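Local coordinates for protein (sliding clamp) (Enterobacteria phage RB69, PDB 1B77) that forms a three-subunit ring that probably encircles DNA and holds the phage replicative polymerase on it, so that synthesis becomes processive, at residues L11-S16 with V214-A219; N35-A40 with M184-I189; S74-G79 with T89-A94; F178-N183 with V196-A201. All coordinates share one frame; numbering follows the deposited sequence.

Contact 1: residues L11-S16 with V214-A219; sequences LKNFAS and VSYVIA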
loop_
_atom_site.group_PDB
_atom_site.type_symbol
_atom_site.label_atom_id
_atom_site.label_comp_id
_atom_site.label_asym_id
_atom_site.label_seq_id
_atom_site.Cartn_x
_atom_site.Cartn_y
_atom_site.Cartn_z
ATOM N N LEU A 11 -18.996 4.841 -13.314
ATOM C CA LEU A 11 -18.218 5.916 -13.921
ATOM C C LEU A 11 -16.730 5.713 -13.660
ATOM O O LEU A 11 -15.885 6.117 -14.461
ATOM C CB LEU A 11 -18.663 7.276 -13.372
ATOM C CG LEU A 11 -19.927 7.822 -14.029
ATOM C CD1 LEU A 11 -20.418 9.055 -13.291
ATOM C CD2 LEU A 11 -19.616 8.133 -15.505
ATOM N N LYS A 12 -16.415 5.087 -12.531
ATOM C CA LYS A 12 -15.031 4.823 -12.178
ATOM C C LYS A 12 -14.466 3.749 -13.120
ATOM O O LYS A 12 -13.291 3.797 -13.480
ATOM C CB LYS A 12 -14.923 4.378 -10.717
ATOM C CG LYS A 12 -13.569 4.698 -10.085
ATOM C CD LYS A 12 -13.491 4.313 -8.608
ATOM C CE LYS A 12 -12.136 4.736 -7.997
ATOM N NZ LYS A 12 -11.935 6.235 -7.941
ATOM N N ASN A 13 -15.296 2.789 -13.529
ATOM C CA ASN A 13 -14.831 1.760 -14.462
ATOM C C ASN A 13 -14.584 2.424 -15.819
ATOM O O ASN A 13 -13.618 2.103 -16.505
ATOM C CB ASN A 13 -15.868 0.637 -14.605
ATOM C CG ASN A 13 -15.530 -0.345 -15.733
ATOM O OD1 ASN A 13 -16.185 -0.353 -16.777
ATOM N ND2 ASN A 13 -14.510 -1.173 -15.522
ATOM N N PHE A 14 -15.453 3.362 -16.187
ATOM C CA PHE A 14 -15.321 4.097 -17.448
ATOM C C PHE A 14 -14.021 4.922 -17.492
ATOM O O PHE A 14 -13.335 4.956 -18.518
ATOM C CB PHE A 14 -16.537 5.019 -17.655
ATOM C CG PHE A 14 -17.779 4.314 -18.167
ATOM C CD1 PHE A 14 -18.040 2.985 -17.845
ATOM C CD2 PHE A 14 -18.706 5.005 -18.953
ATOM C CE1 PHE A 14 -19.213 2.353 -18.297
ATOM C CE2 PHE A 14 -19.875 4.384 -19.408
ATOM C CZ PHE A 14 -20.128 3.053 -19.080
ATOM N N ALA A 15 -13.676 5.575 -16.383
ATOM C CA ALA A 15 -12.459 6.387 -16.327
ATOM C C ALA A 15 -11.203 5.560 -16.594
ATOM O O ALA A 15 -10.170 6.102 -16.991
ATOM C CB ALA A 15 -12.338 7.078 -14.971
ATOM N N SER A 16 -11.278 4.252 -16.368
ATOM C CA SER A 16 -10.125 3.408 -16.622
ATOM C C SER A 16 -10.052 3.126 -18.129
ATOM O O SER A 16 -9.026 2.681 -18.640
ATOM C CB SER A 16 -10.236 2.096 -15.844
ATOM O OG SER A 16 -11.224 1.261 -16.415
ATOM N N VAL A 214 -23.623 -3.248 -17.238
ATOM C CA VAL A 214 -22.861 -2.576 -18.283
ATOM C C VAL A 214 -22.660 -3.427 -19.539
ATOM O O VAL A 214 -22.648 -4.655 -19.470
ATOM C CB VAL A 214 -21.454 -2.163 -17.747
ATOM C CG1 VAL A 214 -20.647 -1.462 -18.838
ATOM C CG2 VAL A 214 -21.599 -1.250 -16.547
ATOM N N SER A 215 -22.507 -2.760 -20.680
ATOM C CA SER A 215 -22.258 -3.437 -21.948
ATOM C C SER A 215 -20.956 -2.905 -22.519
ATOM O O SER A 215 -20.764 -1.701 -22.581
ATOM C CB SER A 215 -23.386 -3.176 -22.948
ATOM O OG SER A 215 -24.482 -4.052 -22.726
ATOM N N TYR A 216 -20.060 -3.800 -22.919
ATOM C CA TYR A 216 -18.790 -3.382 -23.499
ATOM C C TYR A 216 -18.653 -3.930 -24.905
ATOM O O TYR A 216 -19.117 -5.035 -25.194
ATOM C CB TYR A 216 -17.589 -3.903 -22.704
ATOM C CG TYR A 216 -17.532 -3.540 -21.241
ATOM C CD1 TYR A 216 -18.175 -4.319 -20.291
ATOM C CD2 TYR A 216 -16.778 -2.453 -20.802
ATOM C CE1 TYR A 216 -18.066 -4.040 -18.932
ATOM C CE2 TYR A 216 -16.663 -2.161 -19.435
ATOM C CZ TYR A 216 -17.309 -2.965 -18.511
ATOM O OH TYR A 216 -17.178 -2.724 -17.164
ATOM N N VAL A 217 -18.027 -3.149 -25.779
ATOM C CA VAL A 217 -17.760 -3.579 -27.147
ATOM C C VAL A 217 -16.255 -3.428 -27.343
ATOM O O VAL A 217 -15.697 -2.331 -27.220
ATOM C CB VAL A 217 -18.496 -2.730 -28.210
ATOM C CG1 VAL A 217 -17.978 -3.101 -29.609
ATOM C CG2 VAL A 217 -20.008 -2.991 -28.140
ATOM N N ILE A 218 -15.600 -4.544 -27.623
ATOM C CA ILE A 218 -14.164 -4.536 -27.806
ATOM C C ILE A 218 -13.770 -5.013 -29.194
ATOM O O ILE A 218 -14.217 -6.064 -29.656
ATOM C CB ILE A 218 -13.483 -5.431 -26.752
ATOM C CG1 ILE A 218 -13.835 -4.923 -25.347
ATOM C CG2 ILE A 218 -11.984 -5.430 -26.962
ATOM C CD1 ILE A 218 -13.541 -5.906 -24.240
ATOM N N ALA A 219 -12.930 -4.223 -29.851
ATOM C CA ALA A 219 -12.445 -4.560 -31.182
ATOM C C ALA A 219 -11.504 -5.747 -31.056
ATOM O O ALA A 219 -10.790 -5.873 -30.064
ATOM C CB ALA A 219 -11.709 -3.367 -31.787
#
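N13 on helix 5-15 and Y216 on strand 215-219 reach for each other from opposite directions and meet in a hydrogen bond. The Y216 hydroxyl OH is the donor and N13 OD1 the acceptor, 2.6 Å apart. OD1 lies at the edge of the phenol ring, in its plane, while the amide plane is turned 85° from that ring. The hydroxyl comes from above the carbonyl plane, 52° out of it, and does not use a lone-pair direction. With CG anti to the backbone N (chi1 171°), N13 extends its amide off the helix toward the strand. Further polar bonds secure both partners: N13 ND2 donates to K188 O, and Y216 OH accepts from the backbone N of Q190. On the helix side, N13 O receives both S16 N, at 3.2 Å, and S16 OG.

The apolar part is smaller. F14 CE1 comes within 4.1 Å of V214 CG1, the methyl lying at the edge of the phenyl ring as the two side chains slide past each other. The same CG1 rests 3.6 Å above one face of the Y216 ring, toward its rim, so V214 touches both aromatics.

With one bond given to N13 and one received from the backbone N of Q190, the buried Y216 hydroxyl has its rotation fixed, and the pattern is consistent with a neutral phenol.

Contact 2: residues N35-A40 with M184-I189; sequences NGTTYA and MANMKI
T38, the first residue of strand 38-44, leans on the backbone of N186, and its side chain can be traced atom by atom. CB stands 4.0 Å from N186 O, too far for more than loose packing. At CB the chain forks. OG1 lies beside the backbone N and anti to the carbonyl carbon (chi1 -65°), a setting that carries the hydroxyl to N186 O for a hydrogen bond of 2.9 Å. The donor sits in the carbonyl plane, on a lone pair, with a C=O...donor angle of 116°. OG1 also lies 3.2 Å from N186 CB, so the hydroxyl nestles against the root of the asparagine as well as its carbonyl. The other branch, CG2, passes the same N186 O at 3.9 Å. That oxygen takes a second, weak bond from K188 N, which closes the inverse gamma turn centred on M187.

T37 meets the far end of the N186 side chain, the two crossing at about a right angle; T37 OG1 is 3.3 Å from N186 CG. T37 is itself positioned by an Asx turn, in which N35 OD1 accepts T37 N at 2.9 Å with an N-H...acceptor angle of 168°.

The contact fastens the 3-10 segment 184-186, just after strand 178-183, to the beginning of strand 38-44. Strand 215-219 pairs with that strand through V217 and Y39, T37 bonds A219 just before the strand starts, and I218 packs against N186 and I189. Farther along the loop, I189 packs on L123 of helix 120-132.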
loop_
_atom_site.group_PDB
_atom_site.type_symbol
_atom_site.label_atom_id
_atom_site.label_comp_id
_atom_site.label_asym_id
_atom_site.label_seq_id
_atom_site.Cartn_x
_atom_site.Cartn_y
_atom_site.Cartn_z
ATOM N N ASN A 35 -7.810 5.205 -28.266
ATOM C CA ASN A 35 -7.357 4.363 -29.374
ATOM C C ASN A 35 -8.500 3.588 -30.027
ATOM O O ASN A 35 -8.274 2.752 -30.903
ATOM C CB ASN A 35 -6.284 3.382 -28.907
ATOM C CG ASN A 35 -6.808 2.396 -27.878
ATOM O OD1 ASN A 35 -8.006 2.147 -27.801
ATOM N ND2 ASN A 35 -5.905 1.806 -27.105
ATOM N N GLY A 36 -9.727 3.867 -29.591
ATOM C CA GLY A 36 -10.899 3.225 -30.165
ATOM C C GLY A 36 -11.109 1.734 -29.979
ATOM O O GLY A 36 -12.064 1.183 -30.530
ATOM N N THR A 37 -10.254 1.074 -29.207
ATOM C CA THR A 37 -10.377 -0.365 -28.988
ATOM C C THR A 37 -11.511 -0.805 -28.053
ATOM O O THR A 37 -12.119 -1.859 -28.261
ATOM C CB THR A 37 -9.079 -0.944 -28.426
ATOM O OG1 THR A 37 -8.830 -0.375 -27.131
ATOM C CG2 THR A 37 -7.924 -0.628 -29.347
ATOM N N THR A 38 -11.798 -0.008 -27.029
ATOM C CA THR A 38 -12.840 -0.362 -26.071
ATOM C C THR A 38 -13.973 0.656 -25.921
ATOM O O THR A 38 -13.733 1.850 -25.757
ATOM C CB THR A 38 -12.214 -0.618 -24.673
ATOM O OG1 THR A 38 -11.350 -1.761 -24.737
ATOM C CG2 THR A 38 -13.297 -0.877 -23.632
ATOM N N TYR A 39 -15.208 0.165 -25.969
ATOM C CA TYR A 39 -16.400 1.007 -25.815
ATOM C C TYR A 39 -17.215 0.518 -24.614
ATOM O O TYR A 39 -17.269 -0.680 -24.343
ATOM C CB TYR A 39 -17.276 0.923 -27.071
ATOM C CG TYR A 39 -18.664 1.549 -26.939
ATOM C CD1 TYR A 39 -18.870 2.912 -27.170
ATOM C CD2 TYR A 39 -19.773 0.765 -26.613
ATOM C CE1 TYR A 39 -20.151 3.477 -27.079
ATOM C CE2 TYR A 39 -21.055 1.314 -26.518
ATOM C CZ TYR A 39 -21.237 2.668 -26.754
ATOM O OH TYR A 39 -22.500 3.215 -26.673
ATOM N N ALA A 40 -17.852 1.443 -23.902
ATOM C CA ALA A 40 -18.675 1.085 -22.755
ATOM C C ALA A 40 -19.906 1.978 -22.670
ATOM O O ALA A 40 -19.856 3.168 -23.009
ATOM C CB ALA A 40 -17.870 1.186 -21.461
ATOM N N MET A 184 -5.585 -8.353 -24.319
ATOM C CA MET A 184 -5.988 -8.313 -22.926
ATOM C C MET A 184 -6.017 -6.920 -22.319
ATOM O O MET A 184 -6.714 -6.680 -21.339
ATOM C CB MET A 184 -5.085 -9.208 -22.081
ATOM C CG MET A 184 -5.722 -9.594 -20.767
ATOM S SD MET A 184 -6.791 -11.061 -20.853
ATOM C CE MET A 184 -7.966 -10.621 -22.060
ATOM N N ALA A 185 -5.264 -5.998 -22.903
ATOM C CA ALA A 185 -5.218 -4.638 -22.383
ATOM C C ALA A 185 -6.543 -3.910 -22.573
ATOM O O ALA A 185 -6.757 -2.851 -21.979
ATOM C CB ALA A 185 -4.098 -3.860 -23.054
ATOM N N ASN A 186 -7.428 -4.460 -23.400
ATOM C CA ASN A 186 -8.714 -3.816 -23.641
ATOM C C ASN A 186 -9.843 -4.407 -22.797
ATOM O O ASN A 186 -10.982 -3.955 -22.890
ATOM C CB ASN A 186 -9.086 -3.923 -25.119
ATOM C CG ASN A 186 -7.995 -3.411 -26.022
ATOM O OD1 ASN A 186 -7.495 -2.306 -25.833
ATOM N ND2 ASN A 186 -7.620 -4.207 -27.016
ATOM N N MET A 187 -9.521 -5.411 -21.982
ATOM C CA MET A 187 -10.527 -6.067 -21.139
ATOM C C MET A 187 -10.764 -5.340 -19.820
ATOM O O MET A 187 -10.604 -5.926 -18.746
ATOM C CB MET A 187 -10.107 -7.514 -20.854
ATOM C CG MET A 187 -10.103 -8.408 -22.077
ATOM S SD MET A 187 -11.748 -8.738 -22.730
ATOM C CE MET A 187 -12.327 -9.957 -21.543
ATOM N N LYS A 188 -11.148 -4.071 -19.911
ATOM C CA LYS A 188 -11.413 -3.239 -18.733
ATOM C C LYS A 188 -12.832 -3.519 -18.229
ATOM O O LYS A 188 -13.583 -2.599 -17.918
ATOM C CB LYS A 188 -11.299 -1.753 -19.102
ATOM C CG LYS A 188 -10.044 -1.375 -19.879
ATOM C CD LYS A 188 -8.805 -1.360 -19.006
ATOM C CE LYS A 188 -7.563 -1.083 -19.837
ATOM N NZ LYS A 188 -7.644 0.205 -20.583
ATOM N N ILE A 189 -13.185 -4.796 -18.165
ATOM C CA ILE A 189 -14.508 -5.224 -17.723
ATOM C C ILE A 189 -14.602 -5.340 -16.204
ATOM O O ILE A 189 -13.830 -6.073 -15.592
ATOM C CB ILE A 189 -14.847 -6.605 -18.328
ATOM C CG1 ILE A 189 -15.035 -6.481 -19.837
ATOM C CG2 ILE A 189 -16.092 -7.172 -17.688
ATOM C CD1 ILE A 189 -13.765 -6.240 -20.589
#

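Contact 3: residues S74-G79 with T89-A94; sequences SMHTDG and TVYWPA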
loop_
_atom_site.group_PDB
_atom_site.type_symbol
_atom_site.label_atom_id
_atom_site.label_comp_id
_atom_site.label_asym_id
_atom_site.label_seq_id
_atom_site.Cartn_x
_atom_site.Cartn_y
_atom_site.Cartn_z
ATOM N N SER A 74 -24.395 21.032 -10.468
ATOM C CA SER A 74 -24.942 21.750 -11.611
ATOM C C SER A 74 -23.867 22.610 -12.253
ATOM O O SER A 74 -22.726 22.648 -11.787
ATOM C CB SER A 74 -26.082 22.653 -11.152
ATOM O OG SER A 74 -25.591 23.630 -10.247
ATOM N N MET A 75 -24.232 23.310 -13.320
ATOM C CA MET A 75 -23.279 24.168 -13.997
ATOM C C MET A 75 -23.286 25.558 -13.367
ATOM O O MET A 75 -24.330 26.173 -13.186
ATOM C CB MET A 75 -23.598 24.257 -15.487
ATOM C CG MET A 75 -22.473 24.905 -16.290
ATOM S SD MET A 75 -22.818 25.057 -18.053
ATOM C CE MET A 75 -22.459 23.347 -18.594
ATOM N N HIS A 76 -22.100 26.038 -13.028
ATOM C CA HIS A 76 -21.950 27.337 -12.397
ATOM C C HIS A 76 -22.009 28.486 -13.397
ATOM O O HIS A 76 -21.934 28.287 -14.608
ATOM C CB HIS A 76 -20.615 27.392 -11.654
ATOM C CG HIS A 76 -20.483 28.568 -10.744
ATOM N ND1 HIS A 76 -19.305 29.264 -10.583
ATOM C CD2 HIS A 76 -21.383 29.161 -9.916
ATOM C CE1 HIS A 76 -19.480 30.232 -9.706
ATOM N NE2 HIS A 76 -20.732 30.190 -9.285
ATOM N N THR A 77 -22.118 29.694 -12.860
ATOM C CA THR A 77 -22.184 30.917 -13.646
ATOM C C THR A 77 -21.040 31.081 -14.640
ATOM O O THR A 77 -21.219 31.689 -15.694
ATOM C CB THR A 77 -22.186 32.140 -12.724
ATOM O OG1 THR A 77 -23.351 32.102 -11.895
ATOM C CG2 THR A 77 -22.192 33.416 -13.536
ATOM N N ASP A 78 -19.867 30.549 -14.313
ATOM C CA ASP A 78 -18.720 30.679 -15.208
ATOM C C ASP A 78 -18.571 29.557 -16.241
ATOM O O ASP A 78 -17.585 29.514 -16.977
ATOM C CB ASP A 78 -17.429 30.803 -14.392
ATOM C CG ASP A 78 -17.211 29.629 -13.446
ATOM O OD1 ASP A 78 -18.072 28.724 -13.392
ATOM O OD2 ASP A 78 -16.168 29.616 -12.754
ATOM N N GLY A 79 -19.554 28.663 -16.312
ATOM C CA GLY A 79 -19.480 27.563 -17.263
ATOM C C GLY A 79 -18.848 26.308 -16.676
ATOM O O GLY A 79 -18.799 25.267 -17.330
ATOM N N THR A 89 -18.912 24.451 -0.811
ATOM C CA THR A 89 -19.117 24.342 -2.247
ATOM C C THR A 89 -17.790 23.954 -2.910
ATOM O O THR A 89 -16.723 24.448 -2.537
ATOM C CB THR A 89 -19.599 25.695 -2.832
ATOM O OG1 THR A 89 -20.796 26.103 -2.164
ATOM C CG2 THR A 89 -19.875 25.582 -4.324
ATOM N N VAL A 90 -17.855 23.054 -3.880
ATOM C CA VAL A 90 -16.665 22.640 -4.600
ATOM C C VAL A 90 -16.878 22.957 -6.068
ATOM O O VAL A 90 -17.891 22.572 -6.648
ATOM C CB VAL A 90 -16.400 21.113 -4.476
ATOM C CG1 VAL A 90 -15.216 20.722 -5.366
ATOM C CG2 VAL A 90 -16.127 20.734 -3.027
ATOM N N TYR A 91 -15.932 23.667 -6.672
ATOM C CA TYR A 91 -16.033 23.982 -8.086
ATOM C C TYR A 91 -15.054 23.087 -8.831
ATOM O O TYR A 91 -13.930 22.878 -8.375
ATOM C CB TYR A 91 -15.708 25.455 -8.342
ATOM C CG TYR A 91 -16.623 26.402 -7.607
ATOM C CD1 TYR A 91 -17.932 26.617 -8.039
ATOM C CD2 TYR A 91 -16.187 27.072 -6.469
ATOM C CE1 TYR A 91 -18.786 27.480 -7.353
ATOM C CE2 TYR A 91 -17.029 27.936 -5.777
ATOM C CZ TYR A 91 -18.324 28.136 -6.221
ATOM O OH TYR A 91 -19.148 28.986 -5.520
ATOM N N TRP A 92 -15.490 22.542 -9.963
ATOM C CA TRP A 92 -14.647 21.666 -10.768
ATOM C C TRP A 92 -14.666 22.160 -12.212
ATOM O O TRP A 92 -15.712 22.518 -12.745
ATOM C CB TRP A 92 -15.150 20.217 -10.679
ATOM C CG TRP A 92 -14.186 19.208 -11.242
ATOM C CD1 TRP A 92 -14.094 18.792 -12.542
ATOM C CD2 TRP A 92 -13.154 18.516 -10.527
ATOM N NE1 TRP A 92 -13.071 17.886 -12.678
ATOM C CE2 TRP A 92 -12.476 17.701 -11.457
ATOM C CE3 TRP A 92 -12.734 18.515 -9.187
ATOM C CZ2 TRP A 92 -11.402 16.878 -11.095
ATOM C CZ3 TRP A 92 -11.657 17.697 -8.824
ATOM C CH2 TRP A 92 -11.006 16.894 -9.779
ATOM N N PRO A 93 -13.501 22.189 -12.866
ATOM C CA PRO A 93 -13.454 22.663 -14.248
ATOM C C PRO A 93 -14.213 21.854 -15.292
ATOM O O PRO A 93 -14.193 20.622 -15.285
ATOM C CB PRO A 93 -11.960 22.705 -14.538
ATOM C CG PRO A 93 -11.446 21.558 -13.732
ATOM C CD PRO A 93 -12.165 21.758 -12.418
ATOM N N ALA A 94 -14.883 22.582 -16.181
ATOM C CA ALA A 94 -15.622 22.001 -17.293
ATOM C C ALA A 94 -14.630 22.039 -18.443
ATOM O O ALA A 94 -14.069 23.090 -18.742
ATOM C CB ALA A 94 -16.832 22.856 -17.627
#
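The imidazole of H76 is sandwiched: Y91 CE1 stands 3.6 Å above the centre of one face, and T77 CB lies 4.1 Å over the centre of the opposite one. The plane of the Y91 phenol ring is inclined 36° to the imidazole with centroids 4.8 Å apart, an oblique pairing that fits neither a stack nor an edge-to-face arrangement. One face of Y91 carries T89 CG2, 3.5 Å above the plane and shifted toward the rim. H76 ND1 also makes a weak hydrogen bond to D78 OD1, 3.1 Å long, inside the type I turn H76-G79. That turn is closed by G79 N to H76 O at 3.0 Å, and its last residue has a positive phi of 92°, as glycine favours. Beyond the rings, G79 O lies 3.1 Å from A94 CB, a close approach without a hydrogen bond.

Strands 72-75 and 88-92 are the outer members of a three-stranded antiparallel sheet, so H76 and Y91 bridge over strand 81-84, where both touch K82. On the inner side W92 packs on helix 57-64 and its ring meets F60 edge-to-face. T89 and V90 pair with a strand of a neighbouring subunit, which continues the sheet across the interface.

Contact 4: residues F178-N183 with V196-A201; sequences FNFVIN and VMLWGA
Both F180 and L198 hold CG anti to the carbonyl carbon and beside the backbone N, with chi1 of -60° and -52°, and these settings send the phenyl ring and the isobutyl group toward each other from their strands. They cross obliquely. L198 CB comes over one face of the F180 ring, 3.9 Å from F180 CE2, while L198 CD1 sits beyond the rim, 3.9 Å from F180 CD2. On the other side of the ring's perimeter, F180 CE1 faces backbone: G200 CA is at the edge, near the ring plane, at 4.3 Å, and W199 O lies obliquely 4.1 Å away. G200 has no side chain to intervene, so the strand itself comes near the ring.

Strand 178-183 belongs to a five-stranded sheet and strand 194-201 to a six-stranded one. The short segments cross at 106° with axes 9.2 Å apart, and no hydrogen bond joins them, so this is packing between sheets and not pairing within one. It fits the layered architecture of DNA processivity rings, whose sheets lie outside the helices.

M220, in the loop after strand 215-219, touches both F180 and L198. L198 also packs on I140 of strand 137-143, in the sheet of F180, and on A207 of strand 204-210, next to its own strand.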
loop_
_atom_site.group_PDB
_atom_site.type_symbol
_atom_site.label_atom_id
_atom_site.label_comp_id
_atom_site.label_asym_id
_atom_site.label_seq_id
_atom_site.Cartn_x
_atom_site.Cartn_y
_atom_site.Cartn_z
ATOM N N PHE A 178 -13.783 -20.767 -35.547
ATOM C CA PHE A 178 -13.313 -19.410 -35.297
ATOM C C PHE A 178 -12.256 -19.340 -34.207
ATOM O O PHE A 178 -12.190 -20.194 -33.325
ATOM C CB PHE A 178 -14.505 -18.522 -34.916
ATOM C CG PHE A 178 -15.356 -19.096 -33.812
ATOM C CD1 PHE A 178 -14.942 -19.016 -32.484
ATOM C CD2 PHE A 178 -16.542 -19.766 -34.104
ATOM C CE1 PHE A 178 -15.697 -19.599 -31.463
ATOM C CE2 PHE A 178 -17.300 -20.351 -33.092
ATOM C CZ PHE A 178 -16.877 -20.267 -31.770
ATOM N N ASN A 179 -11.424 -18.310 -34.293
ATOM C CA ASN A 179 -10.365 -18.058 -33.325
ATOM C C ASN A 179 -10.266 -16.540 -33.192
ATOM O O ASN A 179 -9.426 -15.897 -33.839
ATOM C CB ASN A 179 -9.036 -18.640 -33.809
ATOM C CG ASN A 179 -7.953 -18.586 -32.747
ATOM O OD1 ASN A 179 -7.205 -17.614 -32.648
ATOM N ND2 ASN A 179 -7.881 -19.629 -31.928
ATOM N N PHE A 180 -11.155 -15.973 -32.376
ATOM C CA PHE A 180 -11.193 -14.530 -32.164
ATOM C C PHE A 180 -10.136 -14.113 -31.154
ATOM O O PHE A 180 -10.125 -14.588 -30.019
ATOM C CB PHE A 180 -12.582 -14.088 -31.682
ATOM C CG PHE A 180 -13.693 -14.399 -32.649
ATOM C CD1 PHE A 180 -13.861 -13.647 -33.811
ATOM C CD2 PHE A 180 -14.583 -15.439 -32.395
ATOM C CE1 PHE A 180 -14.905 -13.931 -34.705
ATOM C CE2 PHE A 180 -15.625 -15.724 -33.282
ATOM C CZ PHE A 180 -15.784 -14.969 -34.434
ATOM N N VAL A 181 -9.256 -13.211 -31.578
ATOM C CA VAL A 181 -8.163 -12.729 -30.742
ATOM C C VAL A 181 -8.436 -11.372 -30.097
ATOM O O VAL A 181 -8.820 -10.412 -30.774
ATOM C CB VAL A 181 -6.868 -12.627 -31.568
ATOM C CG1 VAL A 181 -5.707 -12.198 -30.679
ATOM C CG2 VAL A 181 -6.588 -13.953 -32.234
ATOM N N ILE A 182 -8.213 -11.291 -28.788
ATOM C CA ILE A 182 -8.436 -10.053 -28.049
ATOM C C ILE A 182 -7.206 -9.601 -27.266
ATOM O O ILE A 182 -6.571 -10.398 -26.579
ATOM C CB ILE A 182 -9.625 -10.202 -27.066
ATOM C CG1 ILE A 182 -10.931 -10.337 -27.849
ATOM C CG2 ILE A 182 -9.690 -9.007 -26.119
ATOM C CD1 ILE A 182 -12.142 -10.605 -26.986
ATOM N N ASN A 183 -6.868 -8.322 -27.389
ATOM C CA ASN A 183 -5.735 -7.761 -26.668
ATOM C C ASN A 183 -6.205 -7.606 -25.222
ATOM O O ASN A 183 -7.115 -6.834 -24.938
ATOM C CB ASN A 183 -5.349 -6.399 -27.261
ATOM C CG ASN A 183 -4.298 -5.664 -26.424
ATOM O OD1 ASN A 183 -3.490 -6.283 -25.724
ATOM N ND2 ASN A 183 -4.299 -4.334 -26.511
ATOM N N VAL A 196 -21.532 -13.196 -23.681
ATOM C CA VAL A 196 -20.506 -12.836 -24.656
ATOM C C VAL A 196 -20.954 -13.051 -26.092
ATOM O O VAL A 196 -21.183 -14.177 -26.515
ATOM C CB VAL A 196 -19.231 -13.659 -24.424
ATOM C CG1 VAL A 196 -18.141 -13.230 -25.405
ATOM C CG2 VAL A 196 -18.776 -13.494 -22.986
ATOM N N MET A 197 -21.063 -11.964 -26.841
ATOM C CA MET A 197 -21.483 -12.042 -28.232
ATOM C C MET A 197 -20.326 -11.718 -29.176
ATOM O O MET A 197 -19.788 -10.608 -29.166
ATOM C CB MET A 197 -22.648 -11.090 -28.457
ATOM C CG MET A 197 -23.807 -11.389 -27.529
ATOM S SD MET A 197 -25.056 -10.132 -27.587
ATOM C CE MET A 197 -24.391 -8.945 -26.399
ATOM N N LEU A 198 -19.956 -12.701 -29.988
ATOM C CA LEU A 198 -18.849 -12.561 -30.925
ATOM C C LEU A 198 -19.334 -12.363 -32.361
ATOM O O LEU A 198 -20.258 -13.040 -32.820
ATOM C CB LEU A 198 -17.961 -13.796 -30.826
ATOM C CG LEU A 198 -17.540 -14.109 -29.387
ATOM C CD1 LEU A 198 -16.937 -15.496 -29.309
ATOM C CD2 LEU A 198 -16.557 -13.059 -28.906
ATOM N N TRP A 199 -18.701 -11.434 -33.071
ATOM C CA TRP A 199 -19.092 -11.133 -34.440
ATOM C C TRP A 199 -17.941 -11.009 -35.413
ATOM O O TRP A 199 -16.940 -10.349 -35.137
ATOM C CB TRP A 199 -19.880 -9.832 -34.482
ATOM C CG TRP A 199 -20.123 -9.337 -35.871
ATOM C CD1 TRP A 199 -20.983 -9.861 -36.788
ATOM C CD2 TRP A 199 -19.517 -8.197 -36.492
ATOM N NE1 TRP A 199 -20.960 -9.114 -37.938
ATOM C CE2 TRP A 199 -20.073 -8.081 -37.782
ATOM C CE3 TRP A 199 -18.570 -7.251 -36.077
ATOM C CZ2 TRP A 199 -19.707 -7.067 -38.669
ATOM C CZ3 TRP A 199 -18.205 -6.235 -36.962
ATOM C CH2 TRP A 199 -18.777 -6.154 -38.239
ATOM N N GLY A 200 -18.121 -11.624 -36.576
ATOM C CA GLY A 200 -17.108 -11.580 -37.609
ATOM C C GLY A 200 -17.752 -11.472 -38.978
ATOM O O GLY A 200 -18.669 -12.220 -39.300
ATOM N N ALA A 201 -17.278 -10.523 -39.774
ATOM C CA ALA A 201 -17.783 -10.308 -41.128
ATOM C C ALA A 201 -16.588 -9.883 -41.956
ATOM O O ALA A 201 -16.267 -8.698 -42.037
ATOM C CB ALA A 201 -18.848 -9.217 -41.141
#

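How the contacts relate
Contacts 1 and 2 are neighbours, with centres about 7 Å apart; strands 38-44 and 215-219 pair side by side through V217 O and Y39 N, and since one strand comes early in the chain and the other late, they tie its N- and C-terminal halves together near the middle. Contact 4 lies about 14 Å from contact 2, centre to centre; M187 SD touches I182 CG2 there, and strand 194-201 shares the six-stranded sheet. Contact 3 stands apart, about 43 Å from contact 4 between centres, on the opposite side of the chain's centre, at a subunit interface. Along the chain, contact 1 encloses the others, contact 3 also nests inside contact 2, and contacts 2 and 4 interlace.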